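PDB 3JUR: Exo-poly-alpha-D-galacturonosidase from Thermotoga maritima, which probably hydrolyses polygalacturonic acid, the backbone of pectin, releasing sugar units from the chain ends as a family 28 glycoside hydrolase. Local coordinates for residues 12-15 / 16-20; 26-30 / 31-35. All blocks are in the same frame, centred on the assembly; numbering follows the deposited sequence.

Interaction 1 of 2, residues 12-15 / 16-20; sequences EEIL and NHVRE
E13 and H17 cross where helix 6-16 comes to its end, and hydrogen bonds carry most of this local contact. The backbone carbonyl of E12 closes the last good helical turn, its O accepting the N16 N-H at 2.9 Å. One residue on, the chain tightens: H17 N turns to I14 O at 3.0 Å, an i to i+3 bond whose donor stands well above the carbonyl plane. The carbonyl of E13 is drawn instead to a side chain. H17 ND1 donates to E13 O across 3.1 Å with an N-H...O angle of 150°, the oxygen lying at the ring edge though somewhat out of its plane; N16 N and H17 N add weak bonds to the same oxygen. With CG set beside its own backbone N (chi1 -63°), the H17 ring folds back over the helix end and brings ND1 to that carbonyl.

Electrostatic contact comes from the E13 side chain. Bent at chi2 (68°), it rises toward the imidazole and puts OE2 3.1 Å from H17 CE1, the carboxylate turned well out of the ring plane. OE2 is also hydrogen-bonded to the hydroxyl of Y248, whose ring meets that of H17.

Apolar packing is slight. I14 and V18 lie alongside one another, pointing the same way, with their CG2 methyls 4.2 Å apart, while I14 rests on Y282 and L284 of strand 280-291.

By bonding E13 O, the imidazole takes up a carbonyl that the ending helix reaches with only weak backbone bonds. The bond to E13 O implies a proton on ND1, and the carboxylate beside CE1 would probably stabilise positive charge on the ring, which suits the partly negative C-terminal end of a helix.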
ATOM      1  N   GLU D  12     -11.834  31.173  12.895  1.00 26.47           N
ATOM      2  CA  GLU D  12     -11.899  32.629  12.730  1.00 27.28           C
ATOM      3  C   GLU D  12     -12.884  33.237  13.711  1.00 27.03           C
ATOM      4  O   GLU D  12     -12.560  34.178  14.424  1.00 27.07           O
ATOM      5  CB  GLU D  12     -12.394  32.967  11.329  1.00 27.60           C
ATOM      6  CG  GLU D  12     -11.487  33.852  10.534  1.00 29.58           C
ATOM      7  CD  GLU D  12     -10.617  33.039   9.600  1.00 31.79           C
ATOM      8  OE1 GLU D  12      -9.659  32.418  10.105  1.00 34.14           O
ATOM      9  OE2 GLU D  12     -10.906  33.008   8.383  1.00 29.37           O
ATOM     10  N   GLU D  13     -14.096  32.685  13.708  1.00 27.12           N
ATOM     11  CA  GLU D  13     -15.195  33.127  14.554  1.00 27.07           C
ATOM     12  C   GLU D  13     -14.824  33.076  16.040  1.00 26.83           C
ATOM     13  O   GLU D  13     -15.082  34.033  16.778  1.00 26.97           O
ATOM     14  CB  GLU D  13     -16.442  32.281  14.246  1.00 27.34           C
ATOM     15  CG  GLU D  13     -17.628  32.464  15.195  1.00 28.48           C
ATOM     16  CD  GLU D  13     -18.299  33.828  15.097  1.00 29.93           C
ATOM     17  OE1 GLU D  13     -18.026  34.586  14.140  1.00 30.35           O
ATOM     18  OE2 GLU D  13     -19.111  34.140  15.996  1.00 31.35           O
ATOM     19  N   ILE D  14     -14.212  31.970  16.467  1.00 26.19           N
ATOM     20  CA  ILE D  14     -13.724  31.834  17.836  1.00 25.81           C
ATOM     21  C   ILE D  14     -12.700  32.925  18.175  1.00 25.84           C
ATOM     22  O   ILE D  14     -12.842  33.621  19.184  1.00 25.64           O
ATOM     23  CB  ILE D  14     -13.116  30.422  18.112  1.00 25.45           C
ATOM     24  CG1 ILE D  14     -14.166  29.333  17.866  1.00 25.25           C
ATOM     25  CG2 ILE D  14     -12.605  30.337  19.549  1.00 25.29           C
ATOM     26  CD1 ILE D  14     -13.614  27.934  17.679  1.00 24.00           C
ATOM     27  N   LEU D  15     -11.682  33.072  17.328  1.00 26.11           N
ATOM     28  CA  LEU D  15     -10.638  34.087  17.536  1.00 26.72           C
ATOM     29  C   LEU D  15     -11.177  35.526  17.543  1.00 27.06           C
ATOM     30  O   LEU D  15     -10.581  36.414  18.160  1.00 27.34           O
ATOM     31  CB  LEU D  15      -9.507  33.938  16.506  1.00 26.49           C
ATOM     32  CG  LEU D  15      -8.647  32.672  16.640  1.00 27.02           C
ATOM     33  CD1 LEU D  15      -7.843  32.396  15.376  1.00 25.98           C
ATOM     34  CD2 LEU D  15      -7.728  32.753  17.858  1.00 27.28           C
ATOM     35  N   ASN D  16     -12.301  35.750  16.868  1.00 27.39           N
ATOM     36  CA  ASN D  16     -12.929  37.074  16.852  1.00 27.95           C
ATOM     37  C   ASN D  16     -13.650  37.435  18.152  1.00 27.83           C
ATOM     38  O   ASN D  16     -13.924  38.606  18.405  1.00 27.98           O
ATOM     39  CB  ASN D  16     -13.879  37.224  15.652  1.00 28.01           C
ATOM     40  CG  ASN D  16     -13.139  37.459  14.339  1.00 29.27           C
ATOM     41  OD1 ASN D  16     -12.007  37.948  14.327  1.00 31.07           O
ATOM     42  ND2 ASN D  16     -13.781  37.118  13.225  1.00 30.08           N
ATOM     43  N   HIS D  17     -13.954  36.432  18.973  1.00 27.94           N
ATOM     44  CA  HIS D  17     -14.693  36.666  20.216  1.00 28.13           C
ATOM     45  C   HIS D  17     -13.917  36.203  21.454  1.00 28.07           C
ATOM     46  O   HIS D  17     -14.485  35.969  22.524  1.00 28.24           O
ATOM     47  CB  HIS D  17     -16.090  36.043  20.125  1.00 28.20           C
ATOM     48  CG  HIS D  17     -16.939  36.646  19.048  1.00 28.61           C
ATOM     49  ND1 HIS D  17     -17.125  36.046  17.819  1.00 28.91           N
ATOM     50  CD2 HIS D  17     -17.621  37.814  19.003  1.00 28.77           C
ATOM     51  CE1 HIS D  17     -17.902  36.812  17.071  1.00 28.96           C
ATOM     52  NE2 HIS D  17     -18.214  37.891  17.765  1.00 28.85           N
ATOM     53  N   VAL D  18     -12.606  36.091  21.294  1.00 27.89           N
ATOM     54  CA  VAL D  18     -11.722  35.708  22.378  1.00 27.87           C
ATOM     55  C   VAL D  18     -10.699  36.830  22.600  1.00 27.87           C
ATOM     56  O   VAL D  18     -10.052  37.279  21.656  1.00 27.35           O
ATOM     57  CB  VAL D  18     -11.053  34.324  22.087  1.00 27.85           C
ATOM     58  CG1 VAL D  18      -9.711  34.199  22.757  1.00 28.01           C
ATOM     59  CG2 VAL D  18     -11.972  33.183  22.506  1.00 27.45           C
ATOM     60  N   ARG D  19     -10.595  37.310  23.839  1.00 28.07           N
ATOM     61  CA  ARG D  19      -9.541  38.265  24.210  1.00 28.45           C
ATOM     62  C   ARG D  19      -9.206  38.253  25.695  1.00 28.53           C
ATOM     63  O   ARG D  19     -10.074  37.995  26.534  1.00 28.31           O
ATOM     64  CB  ARG D  19      -9.845  39.699  23.736  1.00 28.60           C
ATOM     65  CG  ARG D  19     -11.108  40.320  24.278  1.00 29.38           C
ATOM     66  CD  ARG D  19     -11.080  41.863  24.160  1.00 31.19           C
ATOM     67  NE  ARG D  19     -10.681  42.347  22.834  1.00 31.43           N
ATOM     68  CZ  ARG D  19     -11.445  42.293  21.745  1.00 32.63           C
ATOM     69  NH1 ARG D  19     -12.662  41.767  21.794  1.00 33.70           N
ATOM     70  NH2 ARG D  19     -10.990  42.755  20.591  1.00 32.50           N
ATOM     71  N   GLU D  20      -7.937  38.520  25.990  1.00 28.79           N
ATOM     72  CA  GLU D  20      -7.426  38.637  27.359  1.00 29.62           C
ATOM     73  C   GLU D  20      -8.235  39.624  28.204  1.00 29.25           C
ATOM     74  O   GLU D  20      -8.660  40.665  27.695  1.00 29.18           O
ATOM     75  CB  GLU D  20      -5.979  39.121  27.332  1.00 30.05           C
ATOM     76  CG  GLU D  20      -4.937  38.071  27.008  1.00 32.46           C
ATOM     77  CD  GLU D  20      -3.518  38.629  27.107  1.00 35.82           C
ATOM     78  OE1 GLU D  20      -3.239  39.447  28.021  1.00 37.46           O
ATOM     79  OE2 GLU D  20      -2.681  38.244  26.267  1.00 37.67           O
TER

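Interaction 2 of 2, residues 26-30 / 31-35; sequences REVNL and LDFGA
N29 reaches over the turn that follows strand 27-29 to take the N-H of L31. Its CB lies 3.3 Å from D32 OD2, the carboxylate of D32 having folded back alongside the start of the turn. From there CG runs opposite the backbone N (chi1 -164°), which carries the amide forward along the chain. At the tip, OD1 of N29 accepts the N-H two residues on, an Asx turn, with L31 N at 3.1 Å, an N-H...O angle of 168° and the donor in the carbonyl plane on a lone pair. OD1 also lies against L31 CB, the two side chains running side by side, and both residues rest on P65.

The main-chain oxygen of N29 accepts D32 N at 3.0 Å, and L30 O accepts F33 N at 3.1 Å, giving two overlapping type I turns. A lysine in place of N29 would remove OD1, and the L31 N-H would probably be left without its in-plane acceptor, the entry to the turn held less firmly.

F33 turns back along the strand and crosses V28 at about a right angle, so that V28 CG1 meets the ring edge 3.3 Å from F33 CE2. N29 O also lies near the plane of that ring, 3.4 Å from F33 CD2. On the inner side L30 CG packs 3.7 Å from A35 CB, with F47, L62 and F69 around L30. G34, between F33 and A35, has a positive phi (86°) at which a CB would clash with the F33 carbonyl.

The chemistry divides the turn in two: its polar side is secured by one straight side-chain bond and two backbone bonds, while L30 and A35, both buried, pack it against helix 44-57 and strands 60-64 and 68-75.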
ATOM      1  N   ARG D  26      -2.285  47.776  39.069  1.00 28.82           N
ATOM      2  CA  ARG D  26      -2.288  47.875  40.523  1.00 28.65           C
ATOM      3  C   ARG D  26      -1.900  46.498  41.050  1.00 28.57           C
ATOM      4  O   ARG D  26      -2.395  45.485  40.547  1.00 28.46           O
ATOM      5  CB  ARG D  26      -3.699  48.246  41.002  1.00 28.65           C
ATOM      6  CG  ARG D  26      -3.791  48.863  42.373  1.00 28.36           C
ATOM      7  CD  ARG D  26      -5.251  49.079  42.782  1.00 28.18           C
ATOM      8  NE  ARG D  26      -5.883  50.213  42.099  1.00 27.38           N
ATOM      9  CZ  ARG D  26      -6.919  50.127  41.264  1.00 27.11           C
ATOM     10  NH1 ARG D  26      -7.479  48.955  40.984  1.00 26.16           N
ATOM     11  NH2 ARG D  26      -7.405  51.225  40.707  1.00 26.66           N
ATOM     12  N   GLU D  27      -1.008  46.450  42.038  1.00 28.38           N
ATOM     13  CA  GLU D  27      -0.560  45.170  42.597  1.00 28.30           C
ATOM     14  C   GLU D  27      -0.231  45.208  44.089  1.00 28.10           C
ATOM     15  O   GLU D  27       0.281  46.202  44.605  1.00 28.04           O
ATOM     16  CB  GLU D  27       0.636  44.614  41.813  1.00 28.43           C
ATOM     17  CG  GLU D  27       1.912  45.447  41.906  1.00 28.91           C
ATOM     18  CD  GLU D  27       3.068  44.875  41.091  1.00 29.75           C
ATOM     19  OE1 GLU D  27       4.225  45.008  41.540  1.00 30.72           O
ATOM     20  OE2 GLU D  27       2.827  44.291  40.014  1.00 29.23           O
ATOM     21  N   VAL D  28      -0.538  44.112  44.775  1.00 27.84           N
ATOM     22  CA  VAL D  28      -0.115  43.932  46.160  1.00 27.40           C
ATOM     23  C   VAL D  28       0.592  42.575  46.303  1.00 27.11           C
ATOM     24  O   VAL D  28       0.346  41.652  45.522  1.00 27.02           O
ATOM     25  CB  VAL D  28      -1.288  44.068  47.167  1.00 27.46           C
ATOM     26  CG1 VAL D  28      -0.766  44.555  48.507  1.00 27.64           C
ATOM     27  CG2 VAL D  28      -2.331  45.058  46.671  1.00 27.64           C
ATOM     28  N   ASN D  29       1.489  42.478  47.282  1.00 26.63           N
ATOM     29  CA  ASN D  29       2.267  41.270  47.540  1.00 26.24           C
ATOM     30  C   ASN D  29       1.706  40.501  48.737  1.00 26.11           C
ATOM     31  O   ASN D  29       1.407  41.092  49.780  1.00 26.35           O
ATOM     32  CB  ASN D  29       3.735  41.642  47.784  1.00 26.12           C
ATOM     33  CG  ASN D  29       4.674  40.453  47.675  1.00 25.88           C
ATOM     34  OD1 ASN D  29       4.516  39.447  48.372  1.00 25.42           O
ATOM     35  ND2 ASN D  29       5.680  40.576  46.812  1.00 24.36           N
ATOM     36  N   LEU D  30       1.586  39.182  48.581  1.00 25.90           N
ATOM     37  CA  LEU D  30       1.008  38.311  49.611  1.00 25.71           C
ATOM     38  C   LEU D  30       1.743  38.353  50.957  1.00 25.62           C
ATOM     39  O   LEU D  30       1.127  38.149  52.005  1.00 25.31           O
ATOM     40  CB  LEU D  30       0.915  36.863  49.110  1.00 25.59           C
ATOM     41  CG  LEU D  30       0.100  35.908  49.986  1.00 25.32           C
ATOM     42  CD1 LEU D  30      -1.391  36.231  49.915  1.00 25.68           C
ATOM     43  CD2 LEU D  30       0.352  34.457  49.624  1.00 24.73           C
ATOM     44  N   LEU D  31       3.048  38.618  50.916  1.00 25.75           N
ATOM     45  CA  LEU D  31       3.872  38.701  52.126  1.00 25.90           C
ATOM     46  C   LEU D  31       3.569  39.929  52.980  1.00 26.05           C
ATOM     47  O   LEU D  31       4.049  40.037  54.111  1.00 26.28           O
ATOM     48  CB  LEU D  31       5.365  38.653  51.781  1.00 25.85           C
ATOM     49  CG  LEU D  31       5.936  37.366  51.179  1.00 25.67           C
ATOM     50  CD1 LEU D  31       7.384  37.586  50.794  1.00 25.80           C
ATOM     51  CD2 LEU D  31       5.812  36.181  52.132  1.00 25.02           C
ATOM     52  N   ASP D  32       2.768  40.847  52.443  1.00 26.26           N
ATOM     53  CA  ASP D  32       2.337  42.025  53.192  1.00 26.51           C
ATOM     54  C   ASP D  32       1.048  41.755  53.981  1.00 26.57           C
ATOM     55  O   ASP D  32       0.468  42.669  54.577  1.00 26.25           O
ATOM     56  CB  ASP D  32       2.162  43.230  52.254  1.00 26.65           C
ATOM     57  CG  ASP D  32       3.455  43.621  51.547  1.00 27.17           C
ATOM     58  OD1 ASP D  32       4.500  43.756  52.219  1.00 28.00           O
ATOM     59  OD2 ASP D  32       3.424  43.801  50.313  1.00 28.66           O
ATOM     60  N   PHE D  33       0.614  40.492  53.986  1.00 26.53           N
ATOM     61  CA  PHE D  33      -0.619  40.100  54.667  1.00 26.66           C
ATOM     62  C   PHE D  33      -0.442  38.902  55.606  1.00 26.66           C
ATOM     63  O   PHE D  33      -1.376  38.128  55.826  1.00 26.87           O
ATOM     64  CB  PHE D  33      -1.734  39.843  53.649  1.00 26.57           C
ATOM     65  CG  PHE D  33      -2.079  41.045  52.817  1.00 26.82           C
ATOM     66  CD1 PHE D  33      -3.018  41.968  53.262  1.00 27.05           C
ATOM     67  CD2 PHE D  33      -1.463  41.255  51.587  1.00 27.37           C
ATOM     68  CE1 PHE D  33      -3.341  43.085  52.495  1.00 27.18           C
ATOM     69  CE2 PHE D  33      -1.775  42.365  50.818  1.00 27.17           C
ATOM     70  CZ  PHE D  33      -2.717  43.283  51.270  1.00 27.30           C
ATOM     71  N   GLY D  34       0.757  38.761  56.161  1.00 26.61           N
ATOM     72  CA  GLY D  34       1.024  37.750  57.183  1.00 26.45           C
ATOM     73  C   GLY D  34       1.407  36.370  56.678  1.00 26.39           C
ATOM     74  O   GLY D  34       1.673  35.472  57.481  1.00 26.22           O
ATOM     75  N   ALA D  35       1.437  36.199  55.356  1.00 26.36           N
ATOM     76  CA  ALA D  35       1.819  34.926  54.740  1.00 26.46           C
ATOM     77  C   ALA D  35       3.308  34.629  54.896  1.00 26.60           C
ATOM     78  O   ALA D  35       4.122  35.541  55.054  1.00 26.80           O
ATOM     79  CB  ALA D  35       1.442  34.917  53.271  1.00 26.37           C
TER

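Overall arrangement
Interactions 1 and 2 follow one another along the N-terminal part of the chain, joined by the loop from helix 6-16 to strand 27-29. Their centres are 34 Å apart and their nearest atoms about 14 Å, so they do not touch. Interaction 1 lies on the outer flank of the right-handed parallel beta-helix, its centre 20 Å from that of the chain, with R19 and E20 tied to N223 and R227 just beyond the helix end. Interaction 2, 32 Å from the chain centre, belongs to the solenoid end, where strand 27-29 pairs in parallel with 60-64 and helix 44-57 covers the N-terminal end of the beta-helix. No neighbouring subunit touches either contact.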